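Local coordinates for protein aspartokinase (Synechocystis, PDB 3L76) that probably catalyses the ATP-dependent phosphorylation of aspartate that opens lysine and threonine biosynthesis, and binds lysine and threonine at its ACT domains, at residues 271-276 with 349-354; 475-480 with 560-565. All blocks are in the same frame, centred on the assembly; numbering follows the deposited sequence.

Contact 1 of 2, residues 271-276 with 349-354; sequences AKVALL and IIVEKG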
loop_
_atom_site.group_PDB
_atom_site.type_symbol
_atom_site.label_atom_id
_atom_site.label_comp_id
_atom_site.label_asym_id
_atom_site.label_seq_id
_atom_site.Cartn_x
_atom_site.Cartn_y
_atom_site.Cartn_z
ATOM N N ALA A 271 -0.462 56.477 -7.018
ATOM C CA ALA A 271 0.432 57.626 -6.850
ATOM C C ALA A 271 1.027 57.596 -5.442
ATOM O O ALA A 271 0.337 57.292 -4.465
ATOM C CB ALA A 271 -0.307 58.943 -7.097
ATOM N N LYS A 272 2.312 57.907 -5.347
ATOM C CA LYS A 272 3.025 57.818 -4.079
ATOM C C LYS A 272 3.113 59.159 -3.329
ATOM O O LYS A 272 3.446 60.211 -3.901
ATOM C CB LYS A 272 4.435 57.244 -4.297
ATOM C CG LYS A 272 5.245 57.062 -3.013
ATOM C CD LYS A 272 6.723 56.887 -3.293
ATOM C CE LYS A 272 7.356 58.179 -3.769
ATOM N NZ LYS A 272 8.843 58.082 -3.931
ATOM N N VAL A 273 2.791 59.103 -2.042
ATOM C CA VAL A 273 3.200 60.125 -1.109
ATOM C C VAL A 273 4.182 59.508 -0.108
ATOM O O VAL A 273 3.923 58.456 0.458
ATOM C CB VAL A 273 2.012 60.718 -0.336
ATOM C CG1 VAL A 273 2.499 61.803 0.573
ATOM C CG2 VAL A 273 0.948 61.263 -1.290
ATOM N N ALA A 274 5.316 60.159 0.107
ATOM C CA ALA A 274 6.247 59.704 1.131
ATOM C C ALA A 274 6.597 60.849 2.086
ATOM O O ALA A 274 6.822 61.989 1.662
ATOM C CB ALA A 274 7.515 59.118 0.482
ATOM N N LEU A 275 6.597 60.537 3.377
ATOM C CA LEU A 275 7.164 61.405 4.400
ATOM C C LEU A 275 8.561 60.915 4.742
ATOM O O LEU A 275 8.721 59.819 5.260
ATOM C CB LEU A 275 6.311 61.370 5.658
ATOM C CG LEU A 275 5.653 62.699 6.018
ATOM C CD1 LEU A 275 4.978 62.584 7.368
ATOM C CD2 LEU A 275 6.686 63.831 6.014
ATOM N N LEU A 276 9.565 61.731 4.443
ATOM C CA LEU A 276 10.962 61.362 4.650
ATOM C C LEU A 276 11.501 61.845 5.993
ATOM O O LEU A 276 11.123 62.915 6.474
ATOM C CB LEU A 276 11.816 61.977 3.544
ATOM C CG LEU A 276 11.432 61.660 2.108
ATOM C CD1 LEU A 276 12.262 62.504 1.168
ATOM C CD2 LEU A 276 11.603 60.167 1.821
ATOM N N ILE A 349 8.084 66.135 2.539
ATOM C CA ILE A 349 7.144 65.378 1.729
ATOM C C ILE A 349 7.570 65.312 0.258
ATOM O O ILE A 349 8.014 66.314 -0.310
ATOM C CB ILE A 349 5.717 65.946 1.874
ATOM C CG1 ILE A 349 5.286 65.905 3.341
ATOM C CG2 ILE A 349 4.727 65.184 1.006
ATOM C CD1 ILE A 349 5.904 67.016 4.188
ATOM N N ILE A 350 7.457 64.119 -0.340
ATOM C CA ILE A 350 7.671 63.959 -1.775
ATOM C C ILE A 350 6.503 63.192 -2.358
ATOM O O ILE A 350 5.715 62.584 -1.631
ATOM C CB ILE A 350 8.995 63.267 -2.123
ATOM C CG1 ILE A 350 8.916 61.768 -1.790
ATOM C CG2 ILE A 350 10.162 63.988 -1.449
ATOM C CD1 ILE A 350 10.256 61.069 -1.708
ATOM N N VAL A 351 6.408 63.214 -3.678
ATOM C CA VAL A 351 5.215 62.762 -4.351
ATOM C C VAL A 351 5.677 62.199 -5.686
ATOM O O VAL A 351 6.626 62.711 -6.268
ATOM C CB VAL A 351 4.239 63.965 -4.484
ATOM C CG1 VAL A 351 4.447 64.695 -5.798
ATOM C CG2 VAL A 351 2.841 63.526 -4.318
ATOM N N GLU A 352 5.055 61.119 -6.149
ATOM C CA GLU A 352 5.482 60.490 -7.400
ATOM C C GLU A 352 4.275 59.977 -8.179
ATOM O O GLU A 352 3.567 59.081 -7.723
ATOM C CB GLU A 352 6.471 59.362 -7.106
ATOM C CG GLU A 352 7.183 58.795 -8.334
ATOM C CD GLU A 352 7.942 57.534 -8.027
ATOM O OE1 GLU A 352 7.883 57.055 -6.870
ATOM O OE2 GLU A 352 8.589 57.015 -8.950
ATOM N N LYS A 353 4.038 60.547 -9.355
ATOM C CA LYS A 353 2.775 60.314 -10.047
ATOM C C LYS A 353 2.806 59.165 -11.057
ATOM O O LYS A 353 1.767 58.559 -11.337
ATOM C CB LYS A 353 2.299 61.604 -10.717
ATOM C CG LYS A 353 0.772 61.798 -10.668
ATOM C CD LYS A 353 0.082 61.546 -12.012
ATOM C CE LYS A 353 -1.395 61.906 -11.939
ATOM N NZ LYS A 353 -2.090 61.718 -13.251
ATOM N N GLY A 354 3.981 58.854 -11.607
ATOM C CA GLY A 354 4.009 57.981 -12.777
ATOM C C GLY A 354 4.400 56.554 -12.486
ATOM O O GLY A 354 5.308 56.016 -13.098
#

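Contact 2 of 2, residues 475-480 with 560-565; sequences MIIQSQ and MIATSE. With LYS (lysine), chain E; THR (threonine), chain D.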
loop_
_atom_site.group_PDB
_atom_site.type_symbol
_atom_site.label_atom_id
_atom_site.label_comp_id
_atom_site.label_asym_id
_atom_site.label_seq_id
_atom_site.Cartn_x
_atom_site.Cartn_y
_atom_site.Cartn_z
ATOM N N MET A 475 9.342 37.880 4.412
ATOM C CA MET A 475 8.999 39.271 4.147
ATOM C C MET A 475 10.114 39.987 3.418
ATOM O O MET A 475 11.284 39.740 3.668
ATOM C CB MET A 475 8.667 40.006 5.443
ATOM C CG MET A 475 7.479 39.412 6.195
ATOM S SD MET A 475 5.872 39.911 5.530
ATOM C CE MET A 475 5.823 41.573 6.214
ATOM N N ILE A 476 9.739 40.861 2.493
ATOM C CA ILE A 476 10.690 41.751 1.844
ATOM C C ILE A 476 10.088 43.145 1.774
ATOM O O ILE A 476 8.973 43.321 1.277
ATOM C CB ILE A 476 11.025 41.308 0.431
ATOM C CG1 ILE A 476 11.362 39.820 0.409
ATOM C CG2 ILE A 476 12.171 42.173 -0.140
ATOM C CD1 ILE A 476 11.607 39.275 -0.968
ATOM N N ILE A 477 10.824 44.124 2.291
ATOM C CA ILE A 477 10.380 45.513 2.289
ATOM C C ILE A 477 11.456 46.431 1.739
ATOM O O ILE A 477 12.617 46.389 2.145
ATOM C CB ILE A 477 10.021 45.982 3.681
ATOM C CG1 ILE A 477 9.168 44.922 4.393
ATOM C CG2 ILE A 477 9.298 47.289 3.602
ATOM C CD1 ILE A 477 8.762 45.307 5.818
ATOM N N GLN A 478 11.062 47.254 0.784
ATOM C CA GLN A 478 11.986 48.178 0.159
ATOM C C GLN A 478 11.232 49.467 -0.127
ATOM O O GLN A 478 10.145 49.444 -0.712
ATOM C CB GLN A 478 12.581 47.573 -1.118
ATOM C CG GLN A 478 13.454 48.528 -1.908
ATOM C CD GLN A 478 13.910 47.933 -3.220
ATOM O OE1 GLN A 478 14.551 46.885 -3.249
ATOM N NE2 GLN A 478 13.587 48.606 -4.320
ATOM N N SER A 479 11.791 50.591 0.316
ATOM C CA SER A 479 11.081 51.862 0.213
ATOM C C SER A 479 11.871 52.926 -0.551
ATOM O O SER A 479 12.105 52.796 -1.753
ATOM C CB SER A 479 10.662 52.354 1.598
ATOM O OG SER A 479 9.732 53.408 1.488
ATOM N N GLN A 480 12.298 53.973 0.138
ATOM C CA GLN A 480 12.905 55.111 -0.560
ATOM C C GLN A 480 14.373 54.915 -0.934
ATOM O O GLN A 480 15.044 53.993 -0.464
ATOM C CB GLN A 480 12.726 56.389 0.265
ATOM C CG GLN A 480 11.242 56.709 0.570
ATOM C CD GLN A 480 10.389 56.584 -0.684
ATOM O OE1 GLN A 480 10.428 57.442 -1.566
ATOM N NE2 GLN A 480 9.626 55.506 -0.776
ATOM N N MET A 560 8.942 48.287 11.148
ATOM C CA MET A 560 8.695 48.185 9.720
ATOM C C MET A 560 7.213 47.986 9.479
ATOM O O MET A 560 6.505 47.471 10.332
ATOM C CB MET A 560 9.502 47.033 9.114
ATOM C CG MET A 560 11.007 47.129 9.326
ATOM S SD MET A 560 12.003 46.174 8.151
ATOM C CE MET A 560 11.521 44.504 8.569
ATOM N N ILE A 561 6.738 48.406 8.313
ATOM C CA ILE A 561 5.356 48.166 7.912
ATOM C C ILE A 561 5.348 47.634 6.492
ATOM O O ILE A 561 6.124 48.093 5.649
ATOM C CB ILE A 561 4.513 49.452 7.936
ATOM C CG1 ILE A 561 4.601 50.148 9.290
ATOM C CG2 ILE A 561 3.073 49.155 7.572
ATOM C CD1 ILE A 561 4.135 51.585 9.246
ATOM N N ALA A 562 4.475 46.659 6.242
ATOM C CA ALA A 562 4.277 46.099 4.900
ATOM C C ALA A 562 2.824 45.696 4.666
ATOM O O ALA A 562 2.109 45.295 5.578
ATOM C CB ALA A 562 5.213 44.918 4.643
ATOM N N THR A 563 2.392 45.774 3.423
ATOM C CA THR A 563 0.967 45.752 3.172
ATOM C C THR A 563 0.571 44.915 1.940
ATOM O O THR A 563 1.384 44.667 1.051
ATOM C CB THR A 563 0.477 47.216 3.068
ATOM O OG1 THR A 563 -0.533 47.473 4.049
ATOM C CG2 THR A 563 0.000 47.543 1.699
ATOM N N SER A 564 -0.660 44.421 1.937
ATOM C CA SER A 564 -1.360 44.096 0.690
ATOM C C SER A 564 -2.726 44.771 0.781
ATOM O O SER A 564 -2.981 45.522 1.716
ATOM C CB SER A 564 -1.481 42.585 0.467
ATOM O OG SER A 564 -2.402 41.993 1.350
ATOM N N GLU A 565 -3.611 44.536 -0.172
ATOM C CA GLU A 565 -4.925 45.183 -0.094
ATOM C C GLU A 565 -5.721 44.796 1.156
ATOM O O GLU A 565 -6.600 45.534 1.578
ATOM C CB GLU A 565 -5.766 44.899 -1.342
ATOM C CG GLU A 565 -5.096 45.256 -2.666
ATOM C CD GLU A 565 -4.077 44.231 -3.086
ATOM O OE1 GLU A 565 -3.957 43.198 -2.394
ATOM O OE2 GLU A 565 -3.414 44.454 -4.115
HETATM N N LYS E . -7.328 50.984 2.873
HETATM C CA LYS E . -7.121 50.912 4.312
HETATM C C LYS E . -6.885 52.319 4.878
HETATM O O LYS E . -6.818 53.306 4.128
HETATM C CB LYS E . -5.961 49.969 4.660
HETATM C CG LYS E . -4.617 50.299 3.974
HETATM C CD LYS E . -3.520 49.296 4.389
HETATM C CE LYS E . -3.674 47.955 3.674
HETATM N NZ LYS E . -3.731 48.151 2.182
HETATM O OXT LYS E . -6.782 52.505 6.093
HETATM N N THR D . 16.313 48.700 -7.811
HETATM C CA THR D . 16.951 47.428 -7.479
HETATM C C THR D . 16.475 46.351 -8.440
HETATM O O THR D . 15.541 46.581 -9.229
HETATM C CB THR D . 16.646 46.974 -6.046
HETATM O OG1 THR D . 15.227 46.804 -5.891
HETATM C CG2 THR D . 17.179 47.997 -5.023
HETATM O OXT THR D . 17.033 45.244 -8.433
#

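Contact 1 of 2, residues 271-276 with 349-354
The first and last strands of the first ACT domain, a beta-alpha-beta-beta-alpha-beta fold, pair antiparallel through residues 271-276 and 349-352, their axes 4.7 Å and their N-to-C directions 166° apart. Lys272 with Glu352 and Ala274 with Ile350 are hydrogen-bonded pairs; Val273 with Val351 and Leu275 with Ile349 are the non-hydrogen-bonded pairs between and beside them. Four backbone bonds join the strands, among them Lys272 N to Glu352 O at 2.9 Å and Ile350 N to Ala274 O at 3.0 Å.

The two faces differ in character. On that of Val273 and Leu275, Leu275 and Ile349 lie side by side and point the same way, with CD2 of Leu275 3.7 Å from CG1 of Ile349. Leu323 of helix 323-333 covers Val273 and Val351, and Thr330 of the same helix touches Ile349. The other face combines apolar and charged groups. Leu276 crosses Ile350 at about a right angle, its CD1 3.7 Å from Ile350 CG2, while Ile350 CG1, set between the backbone N and the carbonyl carbon (chi1 73°), rests 3.8 Å from Ala274 CB. Lys272 leaves the backbone with CG anti to its N and bends at chi3 (71°), which carries CE over Glu352 CB at 3.6 Å and leaves NZ 3.3 Å from Glu352 OE1 in a salt bridge whose hydrogen bond is weak.

The stronger partner of that ammonium group is the side-chain oxygen of Gln480. Lys272 is buried, its charge met by a carboxylate on the neighbouring strand and by an amide oxygen from another ACT domain. Because Glu352 OE2 also lies close to Glu387 OE1, the lysine probably helps to offset the like charge gathered there.

Contact 2 of 2, residues 475-480 with 560-565
Ile477 and Met560 cross obliquely where strand 475-479 of the third ACT domain and strand 560-563 of the fourth pass face to face, 7.9 Å apart between axes and at 103°. With CG1 anti to its carbonyl carbon (chi1 -45°) and the chain extended beyond, Ile477 pushes CD1 into the angle between two residues of the other strand, 3.8 Å from both Met560 CB and Ala562 CB. The thioether end of Met560 bends at chi3, its CE 4.0 Å from the same CD1. Met475, bent at chi2 and chi3, brings CE to 3.7 Å from Ala562 CB, so this small methyl is met by two larger side chains.

Gln478 points to the other face of its strand, where its amide holds the hydroxyl of bound threonine: OG1 donates to OE1 at 2.7 Å and accepts from NE2. Shortening this residue to an alanine is likely to leave that hydroxyl without either amide partner and weaken the hold on the bound threonine. Beyond the other strand, Ser564 O accepts a bond from NZ of bound lysine at 2.8 Å.

Strand 490-498 flanks Met475 and Met560, strand 388-391 pairs with 475-479, and strand 302-303 packs against Ile477 and Ile561.

Overall arrangement
Contact 1 is an edge-to-edge strand pair, whereas contact 2 packs two strands face to face; their centres lie 15 Å apart and Gln480 joins them. Its OE1 is 2.9 Å from Lys272 NZ, a probable hydrogen bond, and its CG is 3.7 Å from Leu276 CD2, while its NE2 is bound to Ser479 OG. Contact 2 bears directly on the effector sites, supplying Gln478 to one threonine pocket and Thr563, Ser564 and Glu565 to one lysine pocket. Contact 1 stands further back: the side chain of Leu275 is about 9 Å from a bound threonine and that of Val273 about 12 Å from a bound lysine.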